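Local coordinates for protein neutral ceramidase (Pseudomonas aeruginosa, PDB 2ZWS) that hydrolyses the N-acyl linkage of ceramides to sphingosine and free fatty acid with the help of a bound zinc ion, and also catalyses the reverse synthesis, at residues Ala95-Ser100 and Asn439-Ala444; Leu163-Leu166 and Asp170-Gly173; Gln243-Asn248 and Arg419-Val424; Glu411-Ala416 and Arg452-Ala457; Ala446-Thr451 and Gln458-Gly463. One frame throughout, in Å; residues are numbered along the deposited sequence. Where two conformers were deposited one is given.

Contact 1: Ala95-Ser100 and Asn439-Ala444; sequences ATHTHS and NGYANA. With ZN (zinc ion), chain B.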
# COMPACT_ATOMS: atom_id res chain seq x y z
N ALA A 95 -3.69 1.31 -2.54
CA ALA A 95 -2.50 1.02 -1.74
C ALA A 95 -2.18 2.19 -0.79
O ALA A 95 -2.47 3.36 -1.09
CB ALA A 95 -1.33 0.82 -2.68
N THR A 96 -1.50 1.84 0.30
CA THR A 96 -1.09 2.82 1.30
C THR A 96 0.20 3.57 0.88
O THR A 96 0.54 4.61 1.49
CB THR A 96 -0.72 2.14 2.63
OG1 THR A 96 0.36 1.22 2.38
CG2 THR A 96 -1.93 1.46 3.28
N HIS A 97 0.93 3.02 -0.09
CA HIS A 97 2.20 3.61 -0.57
C HIS A 97 3.33 3.47 0.44
O HIS A 97 4.25 4.29 0.50
CB HIS A 97 2.00 5.06 -1.00
CG HIS A 97 3.04 5.58 -1.92
ND1 HIS A 97 3.59 4.84 -2.94
CD2 HIS A 97 3.55 6.84 -2.04
CE1 HIS A 97 4.44 5.61 -3.62
NE2 HIS A 97 4.42 6.83 -3.10
N THR A 98 3.28 2.41 1.25
CA THR A 98 4.47 2.05 2.03
C THR A 98 5.66 1.79 1.11
O THR A 98 5.49 1.17 0.05
CB THR A 98 4.24 0.82 2.94
OG1 THR A 98 5.47 0.43 3.56
CG2 THR A 98 3.67 -0.37 2.17
N HIS A 99 6.85 2.21 1.54
CA HIS A 99 8.06 1.98 0.75
C HIS A 99 8.90 0.85 1.34
O HIS A 99 10.07 0.72 0.97
CB HIS A 99 8.85 3.29 0.67
CG HIS A 99 8.23 4.32 -0.22
ND1 HIS A 99 6.90 4.69 -0.11
CD2 HIS A 99 8.75 5.06 -1.21
CE1 HIS A 99 6.64 5.63 -1.01
NE2 HIS A 99 7.73 5.84 -1.71
N SER A 100 8.30 0.03 2.19
CA SER A 100 9.05 -1.01 2.90
C SER A 100 8.54 -2.40 2.65
O SER A 100 8.64 -3.25 3.55
CB SER A 100 9.02 -0.74 4.40
OG SER A 100 9.68 0.50 4.67
N ASN A 439 -9.18 8.96 -4.04
CA ASN A 439 -8.22 7.94 -3.60
C ASN A 439 -7.21 7.66 -4.70
O ASN A 439 -7.54 6.97 -5.66
CB ASN A 439 -9.01 6.66 -3.21
CG ASN A 439 -8.19 5.67 -2.38
OD1 ASN A 439 -6.95 5.54 -2.52
ND2 ASN A 439 -8.88 4.96 -1.52
N GLY A 440 -6.01 8.24 -4.60
CA GLY A 440 -4.88 7.95 -5.50
C GLY A 440 -4.35 6.54 -5.23
O GLY A 440 -4.83 5.85 -4.31
N TYR A 441 -3.36 6.11 -6.02
CA TYR A 441 -2.74 4.79 -5.85
C TYR A 441 -3.76 3.65 -5.99
O TYR A 441 -3.65 2.63 -5.32
CB TYR A 441 -2.05 4.65 -4.48
CG TYR A 441 -1.12 5.80 -4.15
CD1 TYR A 441 0.21 5.78 -4.56
CD2 TYR A 441 -1.60 6.92 -3.46
CE1 TYR A 441 1.08 6.86 -4.26
CE2 TYR A 441 -0.76 8.00 -3.16
CZ TYR A 441 0.57 7.97 -3.57
OH TYR A 441 1.34 9.05 -3.27
N ALA A 442 -4.74 3.82 -6.88
CA ALA A 442 -5.78 2.79 -7.05
C ALA A 442 -5.75 2.11 -8.43
O ALA A 442 -5.65 2.80 -9.47
CB ALA A 442 -7.18 3.38 -6.81
N ASN A 443 -5.83 0.77 -8.43
CA ASN A 443 -6.04 -0.06 -9.61
C ASN A 443 -4.89 -0.20 -10.60
O ASN A 443 -4.82 -1.21 -11.31
CB ASN A 443 -7.34 0.30 -10.35
CG ASN A 443 -8.58 0.16 -9.48
OD1 ASN A 443 -9.52 0.98 -9.62
ND2 ASN A 443 -8.64 -0.87 -8.66
N ALA A 444 -4.00 0.80 -10.68
CA ALA A 444 -2.75 0.69 -11.45
C ALA A 444 -1.81 1.73 -10.89
O ALA A 444 -2.18 2.47 -9.97
CB ALA A 444 -2.99 0.91 -12.94
ZN ZN B . 5.41 8.52 -4.03
O HOH W 1 7.25 7.50 -3.84
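The imidazole of His97 is sandwiched: Tyr441 sets its CE1 over the centre of one face, and CE1 of His99 lies over the opposite face. On the tyrosine side the approach is tight, with His97 CG 3.3 Å from Tyr441 CE1, and the two planes are inclined at 34°, so neither a flat stack nor an edge-to-face pair results. The tyrosine ring in turn carries His97 CB over one of its faces, a CH-pi contact displaced toward the rim. Around the edge of the His99 ring, in its plane, lie His97 O, hydrogen-bonded by His99 ND1 at 2.7 Å, and a water 2.7 Å from His99 NE2. With chi1 at -160°, CG of His97 stands anti to the backbone N, which carries the ring out between its two neighbours to a zinc ion 2.2 Å from His97 NE2. The same water is the zinc's solvent ligand, 2.1 Å from the metal; His204, Glu411 and Tyr448 complete the site. Behind the rings the backbones meet through one weak bond, Ala95 N to Tyr441 O at 3.1 Å. The two loops thus bring His97 and its packing partner to the zinc centre of the ceramidase N-terminal domain. His97 ND1 bonds to Gly64 O, leaving NE2 for the metal, and Tyr441 OH bonds to Glu411; the tyrosine contacts two first-shell ligands and probably steadies them, one by ring packing and one by a hydrogen bond.

Contact 2: Leu163-Leu166 and Asp170-Gly173; sequences LSHL and DIAG. Unlike the reference sequence in segment 170-173: Ala172 (reference Val).
A small apolar contact, remote from the metal sites and lying toward the periphery of the domain, joins His165 and Leu166, on and just after the short helix 162-165, to Ile171 in the loop that follows. No hydrogen bond crosses it. The CG2 methyl of Ile171 rests over one face of the His165 imidazole, 4.2 Å from the centroid of the ring and 28° off the normal, a CH-pi contact that leans toward His165 NE2, from which CG2 is 3.8 Å away. The same methyl also lies 3.8 Å from the backbone O of His165. The longer branch reaches the same segment beside it: CG1 sits between the backbone N and the carbonyl carbon (chi1 67°), and CD1 beyond it meets CD2 of Leu166 at 3.8 Å while also skirting the histidine ring. In the fold, the loop after helix 162-165 folds back beside it before the chain goes on to strand 181-189 of the large mixed sheet. The ring is held by a hydrogen bond between His165 NE2 and Tyr174 O; the backbone O of His165 pairs with Asn168 ND2. Met415 of helix 414-428 packs against both His165 and Ile171, joining the loop to the helix beside it. Leu166 lies at the exposed margin, and its side chain approaches a bound glycerol, probably from the crystallisation liquor.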
# COMPACT_ATOMS: atom_id res chain seq x y z
N LEU A 163 7.88 24.90 -3.76
CA LEU A 163 8.12 25.87 -4.83
C LEU A 163 7.13 25.68 -5.98
O LEU A 163 6.60 26.66 -6.51
CB LEU A 163 9.56 25.73 -5.32
CG LEU A 163 10.02 26.61 -6.47
CD1 LEU A 163 11.50 26.81 -6.28
CD2 LEU A 163 9.75 25.96 -7.82
N SER A 164 6.88 24.42 -6.36
CA SER A 164 5.97 24.10 -7.45
C SER A 164 4.52 24.34 -7.04
O SER A 164 3.72 24.85 -7.83
CB SER A 164 6.13 22.63 -7.87
OG SER A 164 7.40 22.38 -8.43
N HIS A 165 4.20 24.00 -5.80
CA HIS A 165 2.83 24.16 -5.29
C HIS A 165 2.41 25.64 -5.36
O HIS A 165 1.27 25.97 -5.71
CB HIS A 165 2.73 23.66 -3.86
CG HIS A 165 1.40 23.90 -3.21
ND1 HIS A 165 0.29 23.11 -3.45
CD2 HIS A 165 1.00 24.86 -2.33
CE1 HIS A 165 -0.73 23.56 -2.73
NE2 HIS A 165 -0.33 24.63 -2.05
N LEU A 166 3.35 26.51 -5.03
CA LEU A 166 3.12 27.95 -5.01
C LEU A 166 2.96 28.56 -6.39
O LEU A 166 2.60 29.74 -6.50
CB LEU A 166 4.23 28.65 -4.23
CG LEU A 166 4.33 28.27 -2.75
CD1 LEU A 166 5.59 28.86 -2.12
CD2 LEU A 166 3.09 28.68 -1.98
N ASP A 170 -4.51 29.09 -7.54
CA ASP A 170 -5.75 28.75 -6.86
C ASP A 170 -5.54 27.97 -5.55
O ASP A 170 -6.20 26.94 -5.34
CB ASP A 170 -6.65 27.95 -7.82
CG ASP A 170 -6.04 26.57 -8.22
OD1 ASP A 170 -4.80 26.43 -8.30
OD2 ASP A 170 -6.83 25.63 -8.47
N ILE A 171 -4.69 28.46 -4.66
CA ILE A 171 -4.33 27.67 -3.47
C ILE A 171 -4.94 28.13 -2.14
O ILE A 171 -4.40 27.81 -1.08
CB ILE A 171 -2.80 27.48 -3.31
CG1 ILE A 171 -2.08 28.81 -3.02
CG2 ILE A 171 -2.23 26.82 -4.54
CD1 ILE A 171 -0.65 28.64 -2.54
N ALA A 172 -6.03 28.89 -2.18
CA ALA A 172 -6.72 29.25 -0.94
C ALA A 172 -7.15 28.00 -0.18
O ALA A 172 -7.74 27.10 -0.77
CB ALA A 172 -7.92 30.14 -1.21
N GLY A 173 -6.84 27.95 1.11
CA GLY A 173 -7.10 26.77 1.93
C GLY A 173 -5.95 25.77 1.90
O GLY A 173 -5.98 24.78 2.62

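Contact 3: Gln243-Asn248 and Arg419-Val424; sequences QTNAGN and RIRRAV
Asn245 and Arg421 reach toward each other across a wide gap between backbones, their CA atoms 10.1 Å apart, and meet at a single point. That point is precise. Arg421 NH2 donates to Asn245 OD1 over 3.0 Å with an angle of 157° at the hydrogen, and approaches in the carbonyl plane on a lone pair. The acceptor also lies close to the guanidinium plane, and the amide and guanidinium are nearly coplanar, 10° apart, although the two side chains run at about a right angle. The arginine gets there by a bend in its chain (chi3 -61°). Elsewhere the segments stand apart: only 66 Å² is buried between them, Asn245 is buried in the loop after strand 238-242, while Arg421, on helix 414-428, is partly exposed and was modelled in two conformers, so the bond describes one of them. Asp179, outside both segments, closes the arrangement, its OD2 hydrogen-bonded to Asn245 ND2 and in a salt bridge with Arg421 NH2. The amide therefore works in both directions, accepting from Arg421 and donating to Asp179, and this relay probably stabilises the pairing of those two charged residues.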
# COMPACT_ATOMS: atom_id res chain seq x y z
N GLN A 243 -4.83 6.58 1.13
CA GLN A 243 -4.30 7.85 0.60
C GLN A 243 -5.34 8.69 -0.13
O GLN A 243 -6.35 8.16 -0.58
CB GLN A 243 -3.16 7.57 -0.41
CG GLN A 243 -1.95 6.92 0.23
CD GLN A 243 -1.10 7.89 1.03
OE1 GLN A 243 -1.42 9.10 1.16
NE2 GLN A 243 0.02 7.38 1.54
N THR A 244 -5.07 9.99 -0.26
CA THR A 244 -5.79 10.82 -1.25
C THR A 244 -4.81 11.33 -2.32
O THR A 244 -4.34 10.55 -3.14
CB THR A 244 -6.65 11.95 -0.61
OG1 THR A 244 -5.82 12.87 0.11
CG2 THR A 244 -7.67 11.35 0.33
N ASN A 245 -4.51 12.63 -2.29
CA ASN A 245 -3.60 13.23 -3.24
C ASN A 245 -2.31 13.55 -2.47
O ASN A 245 -2.15 14.64 -1.91
CB ASN A 245 -4.23 14.49 -3.90
CG ASN A 245 -5.22 15.25 -2.99
OD1 ASN A 245 -6.40 15.39 -3.32
ND2 ASN A 245 -4.73 15.74 -1.85
N ALA A 246 -1.39 12.59 -2.46
CA ALA A 246 -0.17 12.67 -1.62
C ALA A 246 1.13 12.86 -2.42
O ALA A 246 2.23 12.76 -1.85
CB ALA A 246 -0.06 11.41 -0.75
N GLY A 247 1.01 13.17 -3.71
CA GLY A 247 2.17 13.18 -4.59
C GLY A 247 3.30 14.06 -4.08
O GLY A 247 4.49 13.74 -4.26
N ASN A 248 2.95 15.20 -3.49
CA ASN A 248 3.98 16.14 -3.03
C ASN A 248 4.00 16.30 -1.51
O ASN A 248 4.47 17.32 -1.00
CB ASN A 248 3.88 17.52 -3.76
CG ASN A 248 2.47 18.14 -3.69
OD1 ASN A 248 1.52 17.51 -3.21
ND2 ASN A 248 2.34 19.40 -4.15
N ARG A 419 -8.26 19.93 -7.65
CA ARG A 419 -8.96 20.43 -8.84
C ARG A 419 -9.96 19.39 -9.39
O ARG A 419 -11.08 19.73 -9.82
CB ARG A 419 -7.97 20.84 -9.93
CG ARG A 419 -7.37 22.22 -9.68
CD ARG A 419 -6.49 22.58 -10.84
NE ARG A 419 -5.57 23.65 -10.51
CZ ARG A 419 -4.60 24.04 -11.33
NH1 ARG A 419 -3.77 25.02 -10.96
NH2 ARG A 419 -4.47 23.45 -12.51
N ILE A 420 -9.57 18.12 -9.35
CA ILE A 420 -10.45 17.06 -9.84
C ILE A 420 -11.65 16.89 -8.90
O ILE A 420 -12.78 16.83 -9.35
CB ILE A 420 -9.70 15.75 -10.04
CG1 ILE A 420 -8.64 15.94 -11.14
CG2 ILE A 420 -10.67 14.64 -10.43
CD1 ILE A 420 -7.71 14.75 -11.36
N ARG A 421 -11.38 16.89 -7.60
CA ARG A 421 -12.43 16.82 -6.60
C ARG A 421 -13.47 17.92 -6.80
O ARG A 421 -14.68 17.65 -6.82
CB ARG A 421 -11.80 16.97 -5.23
CG ARG A 421 -12.33 16.00 -4.20
CD ARG A 421 -11.85 16.45 -2.85
NE ARG A 421 -10.40 16.46 -2.74
CZ ARG A 421 -9.72 17.04 -1.75
NH1 ARG A 421 -10.34 17.71 -0.77
NH2 ARG A 421 -8.39 16.94 -1.73
N ARG A 422 -13.01 19.16 -6.97
CA ARG A 422 -13.88 20.32 -7.19
C ARG A 422 -14.74 20.14 -8.44
O ARG A 422 -15.93 20.45 -8.44
CB ARG A 422 -13.06 21.60 -7.36
CG ARG A 422 -12.47 22.13 -6.08
CD ARG A 422 -11.51 23.28 -6.36
NE ARG A 422 -11.00 23.79 -5.09
CZ ARG A 422 -9.93 24.55 -4.95
NH1 ARG A 422 -9.20 24.90 -6.00
NH2 ARG A 422 -9.58 24.94 -3.73
N ALA A 423 -14.09 19.69 -9.51
CA ALA A 423 -14.77 19.56 -10.80
C ALA A 423 -15.84 18.47 -10.73
O ALA A 423 -16.95 18.64 -11.24
CB ALA A 423 -13.77 19.26 -11.88
N VAL A 424 -15.51 17.35 -10.09
CA VAL A 424 -16.45 16.26 -9.90
C VAL A 424 -17.60 16.65 -8.97
O VAL A 424 -18.77 16.37 -9.28
CB VAL A 424 -15.74 14.99 -9.42
CG1 VAL A 424 -16.75 13.92 -8.89
CG2 VAL A 424 -14.86 14.43 -10.54

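Contact 4: Glu411-Ala416 and Arg452-Ala457; sequences EFTVMA and REEYAA. With ZN (zinc ion), chain B.
Thr413 and Glu454 run antiparallel alongside one another, and where they overlap Thr413 OG1 donates to Glu454 OE1 at 2.7 Å. The motif is a helix N-cap held by a neighbouring helix: Thr413 sits immediately before helix 414-428, and its OG1 accepts from Ala416 N at 3.3 Å. That hydroxyl lies between the backbone N and the carbonyl carbon (chi1 58°), where it can face the opening turn of its own helix and the glutamate at once. The carboxylate uses the syn lone pair of OE1, facing OE2. It arrives on a chain extended beyond CG, which carries it across from helix 452-457. OE1 has a further donor in Thr451 N, the reciprocal bond of a capping box at the start of that helix. One glutamate thus serves the beginnings of two helices, and the amide, hydroxyl and water donors around it would probably favour its charged form. Glu454 OE2 hydrogen-bonds to Asn168 and also stands 3.8 Å from CB of Met415, whose end turns away from the contact. Ahead of the cap, strand 411-412 carries Glu411, which chelates the zinc ion through OE1 at 2.1 Å and OE2 at 2.5 Å, so the capped helix starts three residues after a metal ligand. A water completes the bridge, accepting from Met415 N at 3.0 Å and donating to Glu454 OE2 at 2.6 Å.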
# COMPACT_ATOMS: atom_id res chain seq x y z
N GLU A 411 0.02 9.04 -8.40
CA GLU A 411 0.25 9.93 -7.25
C GLU A 411 -0.09 11.34 -7.66
O GLU A 411 0.65 11.94 -8.44
CB GLU A 411 1.73 9.90 -6.82
CG GLU A 411 2.38 8.54 -6.83
CD GLU A 411 3.56 8.45 -5.88
OE1 GLU A 411 3.63 9.18 -4.83
OE2 GLU A 411 4.43 7.61 -6.16
N PHE A 412 -1.18 11.89 -7.14
CA PHE A 412 -1.58 13.24 -7.50
C PHE A 412 -1.09 14.23 -6.46
O PHE A 412 -1.23 14.00 -5.28
CB PHE A 412 -3.10 13.31 -7.62
CG PHE A 412 -3.63 12.60 -8.83
CD1 PHE A 412 -3.57 11.19 -8.93
CD2 PHE A 412 -4.22 13.31 -9.86
CE1 PHE A 412 -4.03 10.55 -10.07
CE2 PHE A 412 -4.72 12.66 -10.98
CZ PHE A 412 -4.62 11.26 -11.09
N THR A 413 -0.56 15.36 -6.90
CA THR A 413 -0.21 16.39 -5.94
C THR A 413 -1.48 16.97 -5.36
O THR A 413 -2.57 16.75 -5.88
CB THR A 413 0.50 17.54 -6.61
OG1 THR A 413 -0.35 18.07 -7.65
CG2 THR A 413 1.84 17.09 -7.18
N VAL A 414 -1.33 17.73 -4.27
CA VAL A 414 -2.50 18.32 -3.59
C VAL A 414 -3.43 19.01 -4.61
O VAL A 414 -4.61 18.68 -4.70
CB VAL A 414 -2.07 19.30 -2.47
CG1 VAL A 414 -3.29 20.11 -1.91
CG2 VAL A 414 -1.35 18.55 -1.34
N MET A 415 -2.91 19.97 -5.38
CA MET A 415 -3.78 20.74 -6.27
C MET A 415 -4.26 19.91 -7.45
O MET A 415 -5.37 20.15 -7.98
CB MET A 415 -3.12 22.04 -6.74
CG MET A 415 -2.89 23.09 -5.65
SD MET A 415 -4.26 23.24 -4.45
CE MET A 415 -5.70 23.68 -5.47
N ALA A 416 -3.48 18.92 -7.88
CA ALA A 416 -3.94 18.08 -8.99
C ALA A 416 -5.20 17.30 -8.56
O ALA A 416 -6.18 17.20 -9.31
CB ALA A 416 -2.84 17.15 -9.50
N ARG A 452 -0.72 21.73 -14.49
CA ARG A 452 0.04 22.40 -15.57
C ARG A 452 1.14 23.33 -15.02
O ARG A 452 2.30 23.32 -15.50
CB ARG A 452 -0.92 23.17 -16.50
CG ARG A 452 -0.22 23.96 -17.63
CD ARG A 452 0.40 23.02 -18.63
NE ARG A 452 1.30 23.63 -19.62
CZ ARG A 452 2.62 23.73 -19.48
NH1 ARG A 452 3.35 24.25 -20.45
NH2 ARG A 452 3.22 23.30 -18.37
N GLU A 453 0.78 24.09 -14.00
CA GLU A 453 1.71 25.08 -13.40
C GLU A 453 2.84 24.38 -12.65
O GLU A 453 4.02 24.71 -12.83
CB GLU A 453 0.95 26.04 -12.49
CG GLU A 453 -0.16 26.84 -13.20
CD GLU A 453 -1.55 26.19 -13.21
OE1 GLU A 453 -1.71 24.95 -13.03
OE2 GLU A 453 -2.54 26.96 -13.40
N GLU A 454 2.51 23.37 -11.85
CA GLU A 454 3.54 22.59 -11.19
C GLU A 454 4.46 21.91 -12.20
O GLU A 454 5.68 21.85 -11.99
CB GLU A 454 2.91 21.50 -10.31
CG GLU A 454 2.27 22.03 -9.05
CD GLU A 454 1.22 21.10 -8.49
OE1 GLU A 454 1.06 19.98 -9.02
OE2 GLU A 454 0.55 21.49 -7.52
N TYR A 455 3.88 21.35 -13.26
CA TYR A 455 4.65 20.64 -14.27
C TYR A 455 5.75 21.53 -14.80
O TYR A 455 6.88 21.05 -14.98
CB TYR A 455 3.75 20.20 -15.41
CG TYR A 455 4.44 19.40 -16.48
CD1 TYR A 455 4.42 18.00 -16.44
CD2 TYR A 455 5.08 20.04 -17.56
CE1 TYR A 455 5.04 17.24 -17.42
CE2 TYR A 455 5.72 19.29 -18.56
CZ TYR A 455 5.68 17.88 -18.48
OH TYR A 455 6.28 17.12 -19.45
N ALA A 456 5.43 22.81 -15.03
CA ALA A 456 6.40 23.74 -15.64
C ALA A 456 7.66 23.91 -14.79
O ALA A 456 8.75 24.12 -15.33
CB ALA A 456 5.77 25.10 -15.92
N ALA A 457 7.51 23.79 -13.48
CA ALA A 457 8.64 23.92 -12.56
C ALA A 457 9.60 22.73 -12.62
O ALA A 457 10.78 22.87 -12.30
CB ALA A 457 8.15 24.15 -11.14
ZN ZN B . 5.41 8.52 -4.03
O HOH W 2 -0.06 20.82 -5.12
O HOH W 1 7.25 7.50 -3.84

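Contact 5: Ala446-Thr451 and Gln458-Gly463; sequences ASYVTT and QEYEGG. With ZN (zinc ion), chain B.
Tyr448 binds the zinc ion through OH at 2.2 Å, and Tyr460 and Glu461 pack against its ring, the two rings forming a T-shaped pair. The edge of Tyr460 points toward the face of Tyr448, with the ring centroids 5.4 Å apart and the planes at 73°; the leading atom is Tyr460 CE2, 3.8 Å from Tyr448 CE1. Tyr448 OH itself lies in the plane of the Tyr460 ring, at its edge. The other neighbour is aliphatic: CG of Glu461 approaches CD2 of Tyr448 to 3.6 Å, and bending at chi2 (80°) directs the carboxylate onward to Arg160, as a salt bridge, and to Ser161. These bonds probably hold the methylene that crosses the tyrosine ring obliquely; Arg160 is also a polar partner of Tyr448. Further along, Thr450 OG1 lies 3.8 Å from Glu461 CB. In the fold, Tyr448 is on the short strand 448-449, paired in parallel with strand 411-412, which brings in the ligand Glu411. The chain then passes through helix 452-457 and returns, turning at Gln458, whose phi is positive, so that the 458-463 loop folds back over the strand it came from. A glycerol, probably from the crystallisation liquor, hydrogen-bonds to Tyr448 OH and weakly to Tyr460 OH, consistent with a pocket beside the metal. At the backbone end of the tyrosine, Tyr448 CB sits 3.5 Å from the carbonyl O of Glu461.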
# COMPACT_ATOMS: atom_id res chain seq x y z
N ALA A 446 0.82 4.76 -12.41
CA ALA A 446 1.40 5.45 -13.57
C ALA A 446 2.10 6.72 -13.07
O ALA A 446 1.91 7.81 -13.63
CB ALA A 446 0.31 5.75 -14.59
N SER A 447 2.94 6.56 -12.05
CA SER A 447 3.81 7.61 -11.55
C SER A 447 3.05 8.84 -11.03
O SER A 447 2.09 8.69 -10.34
CB SER A 447 4.90 7.93 -12.60
OG SER A 447 5.72 6.78 -12.78
N TYR A 448 3.47 10.05 -11.39
CA TYR A 448 2.98 11.27 -10.71
C TYR A 448 2.06 12.13 -11.58
O TYR A 448 2.13 12.08 -12.81
CB TYR A 448 4.15 12.10 -10.14
CG TYR A 448 4.80 11.47 -8.92
CD1 TYR A 448 5.71 10.42 -9.04
CD2 TYR A 448 4.51 11.93 -7.64
CE1 TYR A 448 6.30 9.81 -7.89
CE2 TYR A 448 5.10 11.38 -6.51
CZ TYR A 448 5.99 10.30 -6.61
OH TYR A 448 6.52 9.74 -5.44
N VAL A 449 1.20 12.90 -10.92
CA VAL A 449 0.38 13.88 -11.62
C VAL A 449 0.44 15.23 -10.91
O VAL A 449 0.07 15.39 -9.77
CB VAL A 449 -1.08 13.44 -11.77
CG1 VAL A 449 -1.88 14.47 -12.55
CG2 VAL A 449 -1.17 12.04 -12.43
N THR A 450 0.89 16.19 -11.69
CA THR A 450 1.14 17.53 -11.26
C THR A 450 0.21 18.45 -12.11
O THR A 450 -0.21 18.08 -13.22
CB THR A 450 2.63 17.63 -11.59
OG1 THR A 450 3.53 17.87 -10.50
CG2 THR A 450 2.98 17.76 -12.97
N THR A 451 -0.17 19.61 -11.58
CA THR A 451 -0.98 20.53 -12.38
C THR A 451 -0.10 21.08 -13.51
O THR A 451 1.11 20.98 -13.45
CB THR A 451 -1.47 21.71 -11.55
OG1 THR A 451 -0.33 22.39 -11.03
CG2 THR A 451 -2.37 21.26 -10.38
N GLN A 458 9.08 21.56 -13.00
CA GLN A 458 9.89 20.34 -13.14
C GLN A 458 10.71 19.97 -11.91
O GLN A 458 11.87 19.59 -12.01
CB GLN A 458 10.76 20.36 -14.42
CG GLN A 458 9.98 20.19 -15.70
CD GLN A 458 9.42 18.78 -15.87
OE1 GLN A 458 10.17 17.82 -15.97
NE2 GLN A 458 8.10 18.68 -15.94
N GLU A 459 10.09 20.07 -10.74
CA GLU A 459 10.63 19.42 -9.55
C GLU A 459 10.32 17.93 -9.72
O GLU A 459 9.79 17.54 -10.76
CB GLU A 459 10.02 20.01 -8.28
CG GLU A 459 10.48 21.46 -8.02
CD GLU A 459 10.11 21.91 -6.63
OE1 GLU A 459 8.91 22.16 -6.37
OE2 GLU A 459 11.03 22.02 -5.77
N TYR A 460 10.62 17.10 -8.72
CA TYR A 460 10.60 15.65 -8.90
C TYR A 460 9.27 15.13 -9.47
O TYR A 460 9.26 14.36 -10.43
CB TYR A 460 10.94 14.98 -7.57
CG TYR A 460 10.81 13.47 -7.62
CD1 TYR A 460 11.77 12.69 -8.28
CD2 TYR A 460 9.72 12.84 -7.02
CE1 TYR A 460 11.63 11.29 -8.34
CE2 TYR A 460 9.59 11.45 -7.06
CZ TYR A 460 10.53 10.69 -7.73
OH TYR A 460 10.40 9.31 -7.77
N GLU A 461 8.16 15.59 -8.91
CA GLU A 461 6.83 15.16 -9.35
C GLU A 461 6.52 15.54 -10.79
O GLU A 461 5.87 14.78 -11.53
CB GLU A 461 5.76 15.69 -8.41
CG GLU A 461 5.91 15.22 -6.95
CD GLU A 461 6.95 16.00 -6.16
OE1 GLU A 461 7.40 17.10 -6.61
OE2 GLU A 461 7.36 15.52 -5.09
N GLY A 462 6.94 16.75 -11.17
CA GLY A 462 7.01 17.10 -12.58
C GLY A 462 8.19 16.29 -13.07
O GLY A 462 9.12 16.03 -12.32
N GLY A 463 8.19 15.83 -14.29
CA GLY A 463 9.34 15.03 -14.66
C GLY A 463 9.11 13.57 -14.32
O GLY A 463 9.69 12.71 -14.98
ZN ZN B . 5.41 8.52 -4.03
O HOH W 1 7.25 7.50 -3.84

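Overall arrangement
Contacts 1, 4 and 5 share the zinc ion, each contributing one protein ligand, and all three are buried, with contact 1 closest to the centre of the chain. Contacts 4 and 5 are joined most directly, since strands 411-412 and 448-449 pair and helix 452-457 follows the second. Contacts 3 and 4 both use helix 414-428, and Arg419 of that helix forms salt bridges with Glu453 and with Asp170 of contact 2. Chemistry follows place: ring packing around metal ligands in contacts 1 and 5, buried capping and water bridging in contact 4, a single charge-assisted hydrogen bond between buried Asn245 and partly exposed Arg421 in contact 3, and apolar packing in peripheral contact 2.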